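Long-range contacts in geranylgeranyl pyrophosphate synthase (Corynebacterium glutamicum, PDB 3LK5), which probably catalyses the magnesium-dependent joining of isoprenoid diphosphates, the chain-lengthening step of isoprenoid biosynthesis: residues E85-V90 with S166-A172; R28-L33 with W158-M162; E203-D209 with R282-L288; D248-A252 with I337-T341; Q237-L242 with H347-I353. All coordinates share one frame; numbering follows the deposited sequence.

Overall arrangement
The chain is mostly helical, and the five contacts mark places where helices, helix starts and one connecting loop, distant in sequence, meet. Contacts 1 and 2 are neighbours, centres 14 Å apart, and touch through Glu88 and Arg28; both lie beside the second subunit. Contacts 3, 4 and 5 form a second group along helices 205-231, 236-263 and 329-347. Contact 4 lies, between centres, 16 Å from contact 3 and 17 Å from contact 5, with which it shares helix 236-263; Asp248 meets His347. Contact 3 lies nearest the magnesium-binding residues (no metal is bound here): the Arg282 and Asp194 side chains are about 5 Å apart. Contact 1 lies 41 Å from contact 3, between centres.

Contact 1: residues E85-V90 with S166-A172; sequences EKLESV and SGLSAEA
The carboxylate of Glu85 is the flat group of this contact, with Ala172 CB over one face, 3.5 Å from Glu85 CD. Both oxygens are met on their syn sides by Ser169, somewhat out of the carboxylate plane: Ser169 N donates to Glu85 OE1 at 2.8 Å, nearly straight at 170°, and Ser169 OG donates to Glu85 OE2 at a short 2.5 Å. A water displaced toward the face opposite Ala172 also donates to Glu85 OE1, and it ties in Lys86 N and Gly167 O. A bend at chi2 (-58°) swings the carboxylate toward Ser169 and brings Glu85 OE1 to 3.6 Å from Leu168 CD2.

Ser169 is the N-cap of helix 170-199. Its OG accepts from Ala172 N while giving its own proton to Glu85, a double task for which a small hydroxyl is well suited. Farther along, Ser89 OG donates to Ser166 O at 2.8 Å, from well above the carbonyl plane. Gly167 has a positive phi of 94°, readily adopted by glycine, and its bare backbone lies close against Ser89. Ser166 OG, itself bonded to Leu163 O, accepts from Leu168 N in an ST turn.

Two bonds hold the carboxylate against rotation, and its place beside a helix N-terminus should help to stabilise negative charge. A residue just ahead of helix 87-111 is thereby fastened to the start of helix 170-199.

Contact 2: residues R28-L33 with W158-M162; sequences RLTQFL and WAEDM
Met162, present as selenomethionine, crosses to helix 21-43, passing the Phe32 ring and ending one turn earlier, at Leu29 and Arg28. Its CB lies 3.7 Å from Phe32 CE2, and CG moves on to Phe32 CD2 at 3.8 Å. The selenium stands 4.5 Å from the centroid of the Phe32 ring, obliquely above it, in a Met-aromatic contact, and also touches Leu29 CD2. The terminal CE ends on the backbone, 3.5 Å from Arg28 O. This long reach depends on an extended chain, with CG opposite the backbone N (chi1 -171°) and no bend beyond it; an unbranched, flexible residue fits such a path.

Phe32 turns an edge, CE1 and CZ, to Trp158. CE1 stands over the indole face, offset toward the rim, in an edge-to-face pair whose planes are 69° apart and whose centroids, taken to the five-membered ring, are 5.3 Å apart. Asp161 CB lies at the edge of the Phe32 ring, while Leu33 CD2 packs on Trp158 CZ3 at 3.7 Å.

The axes come no closer than 11.8 Å as they cross at 103°, a gap spanned by one large ring and one long chain. Polar ends point elsewhere: Trp158 NE1 bonds Thr185 of the second subunit, and Asp161 forms salt bridges with Arg184 and Arg177 of that subunit. The contact itself is therefore held by dispersion and aromatic packing, right behind a charged dimer interface.

Contact 3: residues E203-D209 with R282-L288; sequences ESVELAD and RTVLLAL
Ala287 presses its single methyl into the start of helix 205-231: its CB is 3.4 Å from Glu203 O and 3.7 Å from Val205 CG2. Ala208 answers from the other helix, its CB lying 3.8 Å from Val284 CG2 and 3.7 Å from Arg282 O. An alanine on each helix, pointing at the other, lets the axes approach to 9.0 Å, running antiparallel at 176°. The valines fill the space beside them. In each, CG1 is opposite the backbone N (chi1 179° in Val205, 165° in Val284), which turns CG2 to the partner helix; Val205 CG2 also reaches Leu288 CD2, and Val284 CG2 lies 3.4 Å from Asp209 OD1. That carboxylate is not left to the methyl alone, for Asp209 OD1 forms a salt bridge with Arg336.

Both helices begin here, and each is capped by its own hydroxyl: Ser204 OG accepts from Leu207 N, and Thr283 OG1 from Leu286 N. A water lies between Glu203 O and Ala287 O. At the polar margin, Glu203 CG lies 4.0 Å from Arg282 NH1. The carboxylate and guanidinium lie in nearly parallel planes, one displaced from the other, and their charged atoms stay apart; Glu203 pairs instead with Arg305.

Close antiparallel helices of this kind build the all-alpha isoprenoid synthase fold of the FPP/GGPP synthase family. Arg282 brings the contact close to the metal site: its side chain is about 5 Å from that of Asp194, a magnesium-binding residue, although no magnesium is bound here.

Contact 4: residues D248-A252 with I337-T341; sequences DIGIA and ISQLT
Leu340 fits as a knob into a hole on helix 236-263 formed by Asp248, Ile251, Ala252 and Leu255, a knobs-into-holes element within the all-alpha bundle of this prenyl synthase. The two helices run antiparallel at 158°, with axes 8.5 Å apart. Each branch of the leucine has its own neighbour: CD1 meets Ile251 CG2 at 3.5 Å, CD2 lies 4.0 Å from Asp248 OD1, and CB rests on Ala252 CB at 3.9 Å. With chi1 at -74°, CG stands beside the backbone N and the isobutyl fork spreads across the opposing turn.

Ala252 is the second most covered residue. Its small methyl faces straight toward helix 329-347, between Leu340 CB and Thr341 OG1, which suits a place where the backbones come close. Asp248, third with Ile249, packs its CB 3.4 Å from Leu340 O, while its OD2 bonds to Ser343 OG, so the buried carboxylate has a polar partner. Ile249 extends its long branch across to Thr341, whose hydroxyl also bonds Thr369 of helix 355-369. Within its own helix, Thr341 OG1 donates to Ile337 O at 2.8 Å, approaching from above the carbonyl plane, and the same oxygen accepts Thr341 N.

Contact 5: residues Q237-L242 with H347-I353; sequences QLIDAL and HLDDVDI
Ala241 CB fits snugly against the incoming loop, 3.6 Å from both His347 O and Val351 CG1. Beside it, Leu238 CD1 touches two branched residues at equal distance, Val351 CG1 and Ile353 CG1, each 3.8 Å away, and the leucine crosses both side chains at about a right angle. Leu238 gets there with CG opposite its backbone N (chi1 170°). Val351 has an extended backbone and a chi1 of 60°, which drops CG1 into the groove between Leu238 and Ala241. An alanine on the helix suits this place because the loop backbone itself comes close.

Packing slackens deeper in, where Leu242 CD2 stays 4.3 Å from Leu348 CD2 and 4.4 Å from Ile353 CD1; these buried methyls are near neighbours without being tightly fitted. On the solvent side, Gln237 leads its amide away from the loop, and the exposed acids Asp349 and Asp352 point away from the helix. The imidazole of His347 leads away from Ala241 and is held by stacking on His244.

With Leu348 reaching Leu361 and Arg362, the loop joins three helices: it links 329-347 to 355-369 while covering the first turns of 236-263. It is an inter-helix connection within the all-alpha isoprenoid synthase fold, away from the metal site.

Contact 1: residues E85-V90 with S166-A172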
# COMPACT_ATOMS: atom_id res chain seq x y z
N GLU A 85 28.06 5.74 3.04
CA GLU A 85 27.07 4.87 2.37
C GLU A 85 27.48 4.65 0.93
O GLU A 85 28.03 5.55 0.29
CB GLU A 85 25.68 5.53 2.41
CG GLU A 85 25.13 5.72 3.81
CD GLU A 85 25.01 4.44 4.61
OE1 GLU A 85 24.61 3.37 4.06
OE2 GLU A 85 25.26 4.48 5.84
N LYS A 86 27.17 3.47 0.40
CA LYS A 86 27.38 3.19 -1.03
C LYS A 86 26.52 4.09 -1.88
O LYS A 86 25.32 4.26 -1.60
CB LYS A 86 27.07 1.71 -1.38
CG LYS A 86 27.94 0.69 -0.65
CD LYS A 86 27.66 -0.77 -1.08
CE LYS A 86 26.31 -1.29 -0.52
NZ LYS A 86 25.99 -2.69 -1.01
N LEU A 87 27.09 4.60 -2.96
CA LEU A 87 26.35 5.48 -3.85
C LEU A 87 25.09 4.82 -4.42
O LEU A 87 24.03 5.43 -4.52
CB LEU A 87 27.27 5.90 -5.00
CG LEU A 87 26.64 6.63 -6.17
CD1 LEU A 87 26.02 7.97 -5.73
CD2 LEU A 87 27.76 6.86 -7.20
N GLU A 88 25.23 3.56 -4.83
CA GLU A 88 24.12 2.82 -5.40
C GLU A 88 22.95 2.73 -4.40
O GLU A 88 21.76 2.73 -4.80
CB GLU A 88 24.61 1.38 -5.69
CG GLU A 88 25.77 1.31 -6.70
CD GLU A 88 27.18 1.76 -6.16
OE1 GLU A 88 27.43 1.97 -4.95
OE2 GLU A 88 28.08 1.88 -7.04
N SER A 89 23.29 2.59 -3.12
CA SER A 89 22.24 2.48 -2.06
C SER A 89 21.50 3.80 -1.88
O SER A 89 20.29 3.82 -1.69
CB SER A 89 22.85 2.05 -0.73
OG SER A 89 23.54 0.80 -0.87
N VAL A 90 22.26 4.89 -1.90
CA VAL A 90 21.61 6.21 -1.84
C VAL A 90 20.70 6.42 -3.01
O VAL A 90 19.55 6.92 -2.86
CB VAL A 90 22.68 7.34 -1.75
CG1 VAL A 90 22.01 8.71 -1.73
CG2 VAL A 90 23.55 7.12 -0.51
N SER A 166 18.05 -1.62 -0.12
CA SER A 166 18.93 -0.73 -0.89
C SER A 166 20.41 -1.00 -0.61
O SER A 166 21.26 -0.68 -1.45
CB SER A 166 18.64 0.73 -0.54
OG SER A 166 18.81 0.95 0.85
N GLY A 167 20.69 -1.53 0.57
CA GLY A 167 22.07 -1.69 1.03
C GLY A 167 22.54 -0.51 1.87
O GLY A 167 23.70 -0.49 2.27
N LEU A 168 21.66 0.47 2.15
CA LEU A 168 21.94 1.47 3.21
C LEU A 168 22.27 0.72 4.51
O LEU A 168 21.66 -0.32 4.80
CB LEU A 168 20.73 2.38 3.46
CG LEU A 168 20.44 3.44 2.37
CD1 LEU A 168 19.21 4.26 2.74
CD2 LEU A 168 21.67 4.37 2.19
N SER A 169 23.22 1.25 5.27
CA SER A 169 23.59 0.71 6.57
C SER A 169 22.39 0.75 7.52
O SER A 169 21.45 1.53 7.33
CB SER A 169 24.74 1.53 7.16
OG SER A 169 24.31 2.84 7.52
N ALA A 170 22.43 -0.10 8.55
CA ALA A 170 21.42 -0.06 9.62
C ALA A 170 21.26 1.34 10.18
O ALA A 170 20.14 1.77 10.48
CB ALA A 170 21.81 -0.98 10.74
N GLU A 171 22.39 2.05 10.39
CA GLU A 171 22.34 3.39 10.96
C GLU A 171 21.62 4.37 10.03
O GLU A 171 20.76 5.17 10.47
CB GLU A 171 23.77 3.90 11.26
CG GLU A 171 24.49 3.09 12.35
CD GLU A 171 24.99 1.65 11.94
OE1 GLU A 171 24.95 1.20 10.75
OE2 GLU A 171 25.47 0.96 12.87
N ALA A 172 21.96 4.31 8.74
CA ALA A 172 21.30 5.16 7.74
C ALA A 172 19.80 4.84 7.65
O ALA A 172 18.97 5.76 7.63
CB ALA A 172 21.97 4.98 6.34
O HOH W 1 25.48 1.82 2.04

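Contact 2: residues R28-L33 with W158-M162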
# COMPACT_ATOMS: atom_id res chain seq x y z
N ARG A 28 18.03 2.74 -12.02
CA ARG A 28 17.83 2.04 -10.73
C ARG A 28 16.50 1.27 -10.72
O ARG A 28 16.43 0.14 -10.22
CB ARG A 28 17.86 3.04 -9.54
CG ARG A 28 19.13 3.94 -9.47
CD ARG A 28 20.46 3.15 -9.62
NE ARG A 28 20.63 2.06 -8.67
CZ ARG A 28 21.65 1.20 -8.71
NH1 ARG A 28 22.59 1.32 -9.67
NH2 ARG A 28 21.75 0.23 -7.82
N LEU A 29 15.44 1.90 -11.23
CA LEU A 29 14.13 1.28 -11.27
C LEU A 29 14.15 0.07 -12.18
O LEU A 29 13.51 -0.95 -11.87
CB LEU A 29 13.03 2.26 -11.74
CG LEU A 29 12.78 3.44 -10.77
CD1 LEU A 29 11.94 4.46 -11.51
CD2 LEU A 29 12.08 2.89 -9.45
N THR A 30 14.86 0.18 -13.32
CA THR A 30 15.02 -0.98 -14.22
C THR A 30 15.65 -2.15 -13.53
O THR A 30 15.15 -3.30 -13.64
CB THR A 30 15.84 -0.60 -15.51
OG1 THR A 30 15.17 0.46 -16.18
CG2 THR A 30 15.92 -1.81 -16.44
N GLN A 31 16.74 -1.91 -12.81
CA GLN A 31 17.41 -2.98 -12.11
C GLN A 31 16.50 -3.67 -11.08
O GLN A 31 16.50 -4.91 -10.95
CB GLN A 31 18.69 -2.47 -11.44
CG GLN A 31 19.62 -1.90 -12.49
CD GLN A 31 21.07 -1.92 -12.09
OE1 GLN A 31 21.91 -1.34 -12.79
NE2 GLN A 31 21.40 -2.58 -10.97
N PHE A 32 15.73 -2.85 -10.38
CA PHE A 32 14.85 -3.41 -9.34
C PHE A 32 13.76 -4.28 -9.97
O PHE A 32 13.49 -5.41 -9.50
CB PHE A 32 14.23 -2.25 -8.52
CG PHE A 32 13.28 -2.74 -7.44
CD1 PHE A 32 11.93 -2.95 -7.72
CD2 PHE A 32 13.76 -3.00 -6.16
CE1 PHE A 32 11.04 -3.44 -6.71
CE2 PHE A 32 12.89 -3.49 -5.12
CZ PHE A 32 11.53 -3.70 -5.40
N LEU A 33 13.10 -3.75 -11.00
CA LEU A 33 12.04 -4.45 -11.71
C LEU A 33 12.52 -5.75 -12.35
O LEU A 33 11.84 -6.80 -12.25
CB LEU A 33 11.34 -3.55 -12.72
CG LEU A 33 10.50 -2.47 -12.00
CD1 LEU A 33 10.16 -1.29 -12.98
CD2 LEU A 33 9.20 -3.07 -11.46
N TRP A 158 6.72 -2.48 -3.00
CA TRP A 158 8.06 -2.44 -3.61
C TRP A 158 8.83 -1.14 -3.29
O TRP A 158 10.05 -1.15 -3.28
CB TRP A 158 7.95 -2.65 -5.13
CG TRP A 158 7.72 -4.12 -5.44
CD1 TRP A 158 7.75 -5.17 -4.55
CD2 TRP A 158 7.48 -4.68 -6.73
NE1 TRP A 158 7.47 -6.38 -5.23
CE2 TRP A 158 7.33 -6.08 -6.56
CE3 TRP A 158 7.33 -4.12 -8.02
CZ2 TRP A 158 7.07 -6.93 -7.64
CZ3 TRP A 158 7.05 -4.96 -9.09
CH2 TRP A 158 6.94 -6.35 -8.90
N ALA A 159 8.10 -0.03 -3.10
CA ALA A 159 8.77 1.20 -2.60
C ALA A 159 9.49 0.87 -1.30
O ALA A 159 10.67 1.23 -1.09
CB ALA A 159 7.77 2.36 -2.39
N GLU A 160 8.77 0.20 -0.39
CA GLU A 160 9.35 -0.12 0.91
C GLU A 160 10.52 -1.07 0.72
O GLU A 160 11.53 -0.90 1.36
CB GLU A 160 8.31 -0.80 1.86
CG GLU A 160 6.97 -0.07 1.84
CD GLU A 160 6.86 1.16 2.78
OE1 GLU A 160 7.93 1.48 3.45
OE2 GLU A 160 5.66 1.76 2.84
N ASP A 161 10.34 -2.13 -0.08
CA ASP A 161 11.44 -3.12 -0.29
C ASP A 161 12.66 -2.41 -0.89
O ASP A 161 13.79 -2.74 -0.54
CB ASP A 161 11.01 -4.19 -1.30
CG ASP A 161 9.97 -5.16 -0.71
OD1 ASP A 161 9.82 -5.27 0.53
OD2 ASP A 161 9.27 -5.80 -1.51
N MSE A 162 12.43 -1.54 -1.85
CA MSE A 162 13.56 -0.91 -2.56
C MSE A 162 14.38 -0.09 -1.59
O MSE A 162 15.62 -0.10 -1.66
CB MSE A 162 13.07 -0.03 -3.72
CG MSE A 162 14.25 0.45 -4.61
SE MSE A 162 13.52 1.17 -6.27
CE MSE A 162 15.25 1.61 -7.22

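Contact 3: residues E203-D209 with R282-L288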
# COMPACT_ATOMS: atom_id res chain seq x y z
N GLU A 203 -15.80 24.65 0.02
CA GLU A 203 -15.18 25.83 -0.58
C GLU A 203 -14.19 26.54 0.36
O GLU A 203 -13.83 27.71 0.12
CB GLU A 203 -16.27 26.84 -1.04
CG GLU A 203 -17.34 26.25 -1.96
CD GLU A 203 -18.47 27.24 -2.27
OE1 GLU A 203 -18.39 28.41 -1.82
OE2 GLU A 203 -19.42 26.86 -2.97
N SER A 204 -13.73 25.86 1.42
CA SER A 204 -12.79 26.48 2.36
C SER A 204 -11.41 26.67 1.72
O SER A 204 -10.83 25.69 1.20
CB SER A 204 -12.61 25.60 3.59
OG SER A 204 -11.60 26.14 4.44
N VAL A 205 -10.89 27.90 1.79
CA VAL A 205 -9.52 28.23 1.34
C VAL A 205 -8.52 27.53 2.27
O VAL A 205 -7.53 26.92 1.81
CB VAL A 205 -9.26 29.75 1.36
CG1 VAL A 205 -7.83 30.06 0.91
CG2 VAL A 205 -10.23 30.48 0.43
N GLU A 206 -8.83 27.59 3.57
CA GLU A 206 -8.03 26.98 4.64
C GLU A 206 -7.84 25.49 4.45
O GLU A 206 -6.75 24.94 4.68
CB GLU A 206 -8.72 27.17 5.98
CG GLU A 206 -7.86 27.83 7.02
CD GLU A 206 -7.64 29.29 6.70
OE1 GLU A 206 -8.63 30.01 6.40
OE2 GLU A 206 -6.46 29.74 6.74
N LEU A 207 -8.91 24.82 4.05
CA LEU A 207 -8.82 23.38 3.90
C LEU A 207 -8.05 23.01 2.64
O LEU A 207 -7.30 22.04 2.64
CB LEU A 207 -10.18 22.72 3.95
CG LEU A 207 -10.78 22.71 5.36
CD1 LEU A 207 -12.23 22.30 5.28
CD2 LEU A 207 -10.00 21.80 6.34
N ALA A 208 -8.24 23.78 1.57
CA ALA A 208 -7.46 23.60 0.35
C ALA A 208 -5.97 23.82 0.65
O ALA A 208 -5.12 23.05 0.14
CB ALA A 208 -7.93 24.56 -0.78
N ASP A 209 -5.66 24.83 1.48
CA ASP A 209 -4.27 25.08 1.97
C ASP A 209 -3.68 23.84 2.66
O ASP A 209 -2.50 23.50 2.45
CB ASP A 209 -4.19 26.23 2.99
CG ASP A 209 -4.41 27.62 2.36
OD1 ASP A 209 -4.20 27.82 1.14
OD2 ASP A 209 -4.77 28.54 3.14
N ARG A 282 -10.82 20.89 -6.05
CA ARG A 282 -11.08 21.93 -5.07
C ARG A 282 -9.82 22.74 -4.69
O ARG A 282 -9.23 22.56 -3.62
CB ARG A 282 -11.77 21.35 -3.83
CG ARG A 282 -13.15 20.83 -4.15
CD ARG A 282 -14.13 21.97 -4.26
NE ARG A 282 -15.33 21.59 -4.99
CZ ARG A 282 -16.33 22.43 -5.29
NH1 ARG A 282 -16.30 23.72 -4.90
NH2 ARG A 282 -17.38 21.98 -5.97
N THR A 283 -9.46 23.65 -5.59
CA THR A 283 -8.22 24.38 -5.48
C THR A 283 -8.36 25.66 -4.65
O THR A 283 -9.48 26.17 -4.38
CB THR A 283 -7.71 24.72 -6.90
OG1 THR A 283 -8.71 25.49 -7.60
CG2 THR A 283 -7.44 23.44 -7.70
N VAL A 284 -7.21 26.21 -4.26
CA VAL A 284 -7.19 27.55 -3.69
C VAL A 284 -7.71 28.58 -4.72
O VAL A 284 -8.46 29.49 -4.34
CB VAL A 284 -5.76 27.93 -3.23
CG1 VAL A 284 -5.64 29.44 -2.98
CG2 VAL A 284 -5.39 27.12 -1.94
N LEU A 285 -7.33 28.43 -5.99
CA LEU A 285 -7.86 29.27 -7.08
C LEU A 285 -9.40 29.28 -7.08
O LEU A 285 -10.05 30.36 -7.08
CB LEU A 285 -7.36 28.77 -8.45
CG LEU A 285 -7.88 29.46 -9.73
CD1 LEU A 285 -7.48 30.93 -9.78
CD2 LEU A 285 -7.50 28.74 -11.02
N LEU A 286 -9.99 28.08 -7.10
CA LEU A 286 -11.46 27.98 -7.11
C LEU A 286 -12.11 28.56 -5.85
O LEU A 286 -13.13 29.25 -5.95
CB LEU A 286 -11.92 26.52 -7.37
CG LEU A 286 -13.44 26.29 -7.40
CD1 LEU A 286 -14.18 27.13 -8.50
CD2 LEU A 286 -13.76 24.78 -7.50
N ALA A 287 -11.53 28.30 -4.68
CA ALA A 287 -12.11 28.82 -3.44
C ALA A 287 -12.10 30.36 -3.41
O ALA A 287 -13.12 30.99 -3.06
CB ALA A 287 -11.39 28.25 -2.22
N LEU A 288 -10.97 30.94 -3.79
CA LEU A 288 -10.85 32.38 -3.90
C LEU A 288 -11.75 32.95 -5.01
O LEU A 288 -12.34 34.03 -4.81
CB LEU A 288 -9.39 32.79 -4.11
CG LEU A 288 -8.36 32.56 -2.97
CD1 LEU A 288 -6.93 32.78 -3.51
CD2 LEU A 288 -8.63 33.49 -1.78
O HOH W 2 -14.34 30.29 -0.62

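Contact 4: residues D248-A252 with I337-T341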
# COMPACT_ATOMS: atom_id res chain seq x y z
N ASP A 248 7.55 25.94 1.58
CA ASP A 248 7.23 27.13 0.75
C ASP A 248 7.21 26.83 -0.75
O ASP A 248 6.24 27.13 -1.44
CB ASP A 248 8.19 28.26 1.04
CG ASP A 248 8.02 28.83 2.43
OD1 ASP A 248 7.10 28.43 3.18
OD2 ASP A 248 8.83 29.69 2.79
N ILE A 249 8.28 26.22 -1.25
CA ILE A 249 8.32 25.88 -2.66
C ILE A 249 7.26 24.81 -3.03
O ILE A 249 6.69 24.85 -4.12
CB ILE A 249 9.78 25.45 -3.10
CG1 ILE A 249 10.81 26.55 -2.73
CG2 ILE A 249 9.81 25.11 -4.62
CD1 ILE A 249 10.39 28.05 -3.22
N GLY A 250 7.01 23.85 -2.14
CA GLY A 250 6.02 22.80 -2.44
C GLY A 250 4.60 23.37 -2.59
O GLY A 250 3.83 22.93 -3.48
N ILE A 251 4.25 24.30 -1.69
CA ILE A 251 2.92 24.95 -1.81
C ILE A 251 2.88 25.76 -3.12
O ILE A 251 1.92 25.65 -3.89
CB ILE A 251 2.57 25.83 -0.57
CG1 ILE A 251 2.33 24.93 0.67
CG2 ILE A 251 1.30 26.73 -0.84
CD1 ILE A 251 2.43 25.70 1.97
N ALA A 252 3.92 26.55 -3.38
CA ALA A 252 3.96 27.35 -4.62
C ALA A 252 3.85 26.47 -5.86
O ALA A 252 3.19 26.83 -6.84
CB ALA A 252 5.25 28.21 -4.66
N ILE A 337 2.25 32.79 -5.02
CA ILE A 337 3.37 32.01 -5.62
C ILE A 337 4.65 32.83 -5.50
O ILE A 337 5.71 32.33 -5.07
CB ILE A 337 3.04 31.62 -7.09
CG1 ILE A 337 1.88 30.60 -7.16
CG2 ILE A 337 4.29 31.07 -7.85
CD1 ILE A 337 1.36 30.39 -8.57
N SER A 338 4.56 34.12 -5.84
CA SER A 338 5.72 35.00 -5.78
C SER A 338 6.29 35.09 -4.37
O SER A 338 7.52 34.97 -4.17
CB SER A 338 5.33 36.40 -6.29
OG SER A 338 5.22 36.35 -7.70
N GLN A 339 5.41 35.31 -3.39
CA GLN A 339 5.76 35.46 -1.99
C GLN A 339 6.45 34.18 -1.47
O GLN A 339 7.50 34.24 -0.80
CB GLN A 339 4.49 35.63 -1.15
CG GLN A 339 3.83 36.98 -1.10
CD GLN A 339 2.66 36.99 -0.10
OE1 GLN A 339 1.55 36.54 -0.40
NE2 GLN A 339 2.93 37.49 1.10
N LEU A 340 5.83 33.05 -1.75
CA LEU A 340 6.35 31.74 -1.32
C LEU A 340 7.66 31.37 -1.98
O LEU A 340 8.53 30.72 -1.35
CB LEU A 340 5.30 30.66 -1.59
CG LEU A 340 4.09 30.64 -0.65
CD1 LEU A 340 2.97 29.80 -1.23
CD2 LEU A 340 4.53 30.15 0.70
N THR A 341 7.81 31.74 -3.26
CA THR A 341 9.05 31.46 -3.95
C THR A 341 10.20 32.26 -3.30
O THR A 341 11.26 31.74 -2.96
CB THR A 341 8.93 31.70 -5.47
OG1 THR A 341 7.93 30.82 -6.00
CG2 THR A 341 10.26 31.39 -6.14

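Contact 5: residues Q237-L242 with H347-I353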
# COMPACT_ATOMS: atom_id res chain seq x y z
N GLN A 237 19.94 21.79 11.94
CA GLN A 237 19.89 23.12 11.33
C GLN A 237 19.74 23.07 9.83
O GLN A 237 18.96 23.82 9.24
CB GLN A 237 21.16 23.94 11.70
CG GLN A 237 21.30 24.11 13.21
CD GLN A 237 21.60 22.79 13.96
OE1 GLN A 237 22.47 22.00 13.57
NE2 GLN A 237 20.88 22.56 15.07
N LEU A 238 20.48 22.17 9.20
CA LEU A 238 20.39 21.99 7.77
C LEU A 238 19.02 21.41 7.40
O LEU A 238 18.35 21.91 6.51
CB LEU A 238 21.52 21.08 7.26
CG LEU A 238 21.21 20.73 5.79
CD1 LEU A 238 21.67 21.85 4.87
CD2 LEU A 238 21.85 19.46 5.41
N ILE A 239 18.60 20.37 8.12
CA ILE A 239 17.29 19.78 7.86
C ILE A 239 16.17 20.83 8.02
O ILE A 239 15.19 20.86 7.26
CB ILE A 239 17.05 18.55 8.78
CG1 ILE A 239 17.93 17.38 8.30
CG2 ILE A 239 15.58 18.14 8.75
CD1 ILE A 239 17.90 16.10 9.21
N ASP A 240 16.30 21.69 9.04
CA ASP A 240 15.28 22.73 9.24
C ASP A 240 15.17 23.68 8.04
O ASP A 240 14.05 24.01 7.58
CB ASP A 240 15.58 23.52 10.53
CG ASP A 240 14.35 24.17 11.08
OD1 ASP A 240 14.25 25.41 11.01
OD2 ASP A 240 13.45 23.44 11.55
N ALA A 241 16.32 24.12 7.54
CA ALA A 241 16.33 25.01 6.37
C ALA A 241 15.72 24.36 5.14
O ALA A 241 14.93 25.00 4.43
CB ALA A 241 17.72 25.49 6.07
N LEU A 242 16.07 23.08 4.89
CA LEU A 242 15.51 22.33 3.77
C LEU A 242 13.99 22.10 3.87
O LEU A 242 13.24 22.19 2.87
CB LEU A 242 16.23 20.97 3.66
CG LEU A 242 17.73 21.07 3.37
CD1 LEU A 242 18.34 19.63 3.29
CD2 LEU A 242 18.04 21.88 2.10
N HIS A 347 15.25 30.75 2.72
CA HIS A 347 15.61 29.67 3.64
C HIS A 347 16.93 28.96 3.33
O HIS A 347 17.62 28.54 4.25
CB HIS A 347 14.46 28.67 3.80
CG HIS A 347 13.33 29.21 4.62
ND1 HIS A 347 13.45 29.43 5.98
CD2 HIS A 347 12.07 29.56 4.29
CE1 HIS A 347 12.31 29.91 6.44
NE2 HIS A 347 11.45 29.99 5.44
N LEU A 348 17.31 28.87 2.07
CA LEU A 348 18.61 28.28 1.70
C LEU A 348 19.85 29.07 2.14
O LEU A 348 20.95 28.51 2.20
CB LEU A 348 18.69 28.06 0.19
CG LEU A 348 17.62 27.18 -0.42
CD1 LEU A 348 17.80 27.20 -1.94
CD2 LEU A 348 17.72 25.76 0.16
N ASP A 349 19.67 30.36 2.43
CA ASP A 349 20.80 31.19 2.85
C ASP A 349 21.04 31.08 4.34
O ASP A 349 21.96 31.69 4.87
CB ASP A 349 20.53 32.67 2.53
CG ASP A 349 20.22 32.91 1.08
OD1 ASP A 349 20.84 32.26 0.22
OD2 ASP A 349 19.35 33.77 0.80
N ASP A 350 20.19 30.31 5.01
CA ASP A 350 20.20 30.24 6.48
C ASP A 350 21.19 29.23 7.05
O ASP A 350 21.39 29.19 8.25
CB ASP A 350 18.79 29.98 7.02
CG ASP A 350 17.91 31.23 6.96
OD1 ASP A 350 18.43 32.34 6.72
OD2 ASP A 350 16.70 31.11 7.16
N VAL A 351 21.80 28.43 6.18
CA VAL A 351 22.76 27.43 6.61
C VAL A 351 23.77 27.30 5.47
O VAL A 351 23.51 27.75 4.36
CB VAL A 351 22.05 26.06 6.92
CG1 VAL A 351 21.34 25.54 5.68
CG2 VAL A 351 23.05 25.03 7.45
N ASP A 352 24.92 26.69 5.75
CA ASP A 352 25.90 26.49 4.72
C ASP A 352 25.55 25.27 3.87
O ASP A 352 25.36 24.17 4.39
CB ASP A 352 27.32 26.38 5.30
CG ASP A 352 28.38 26.25 4.21
OD1 ASP A 352 28.33 27.04 3.22
OD2 ASP A 352 29.23 25.34 4.32
N ILE A 353 25.48 25.49 2.56
CA ILE A 353 25.20 24.42 1.57
C ILE A 353 26.24 24.59 0.46
O ILE A 353 26.54 25.72 0.08
CB ILE A 353 23.77 24.62 1.00
CG1 ILE A 353 22.73 24.19 2.04
CG2 ILE A 353 23.54 23.83 -0.29
CD1 ILE A 353 21.35 24.71 1.74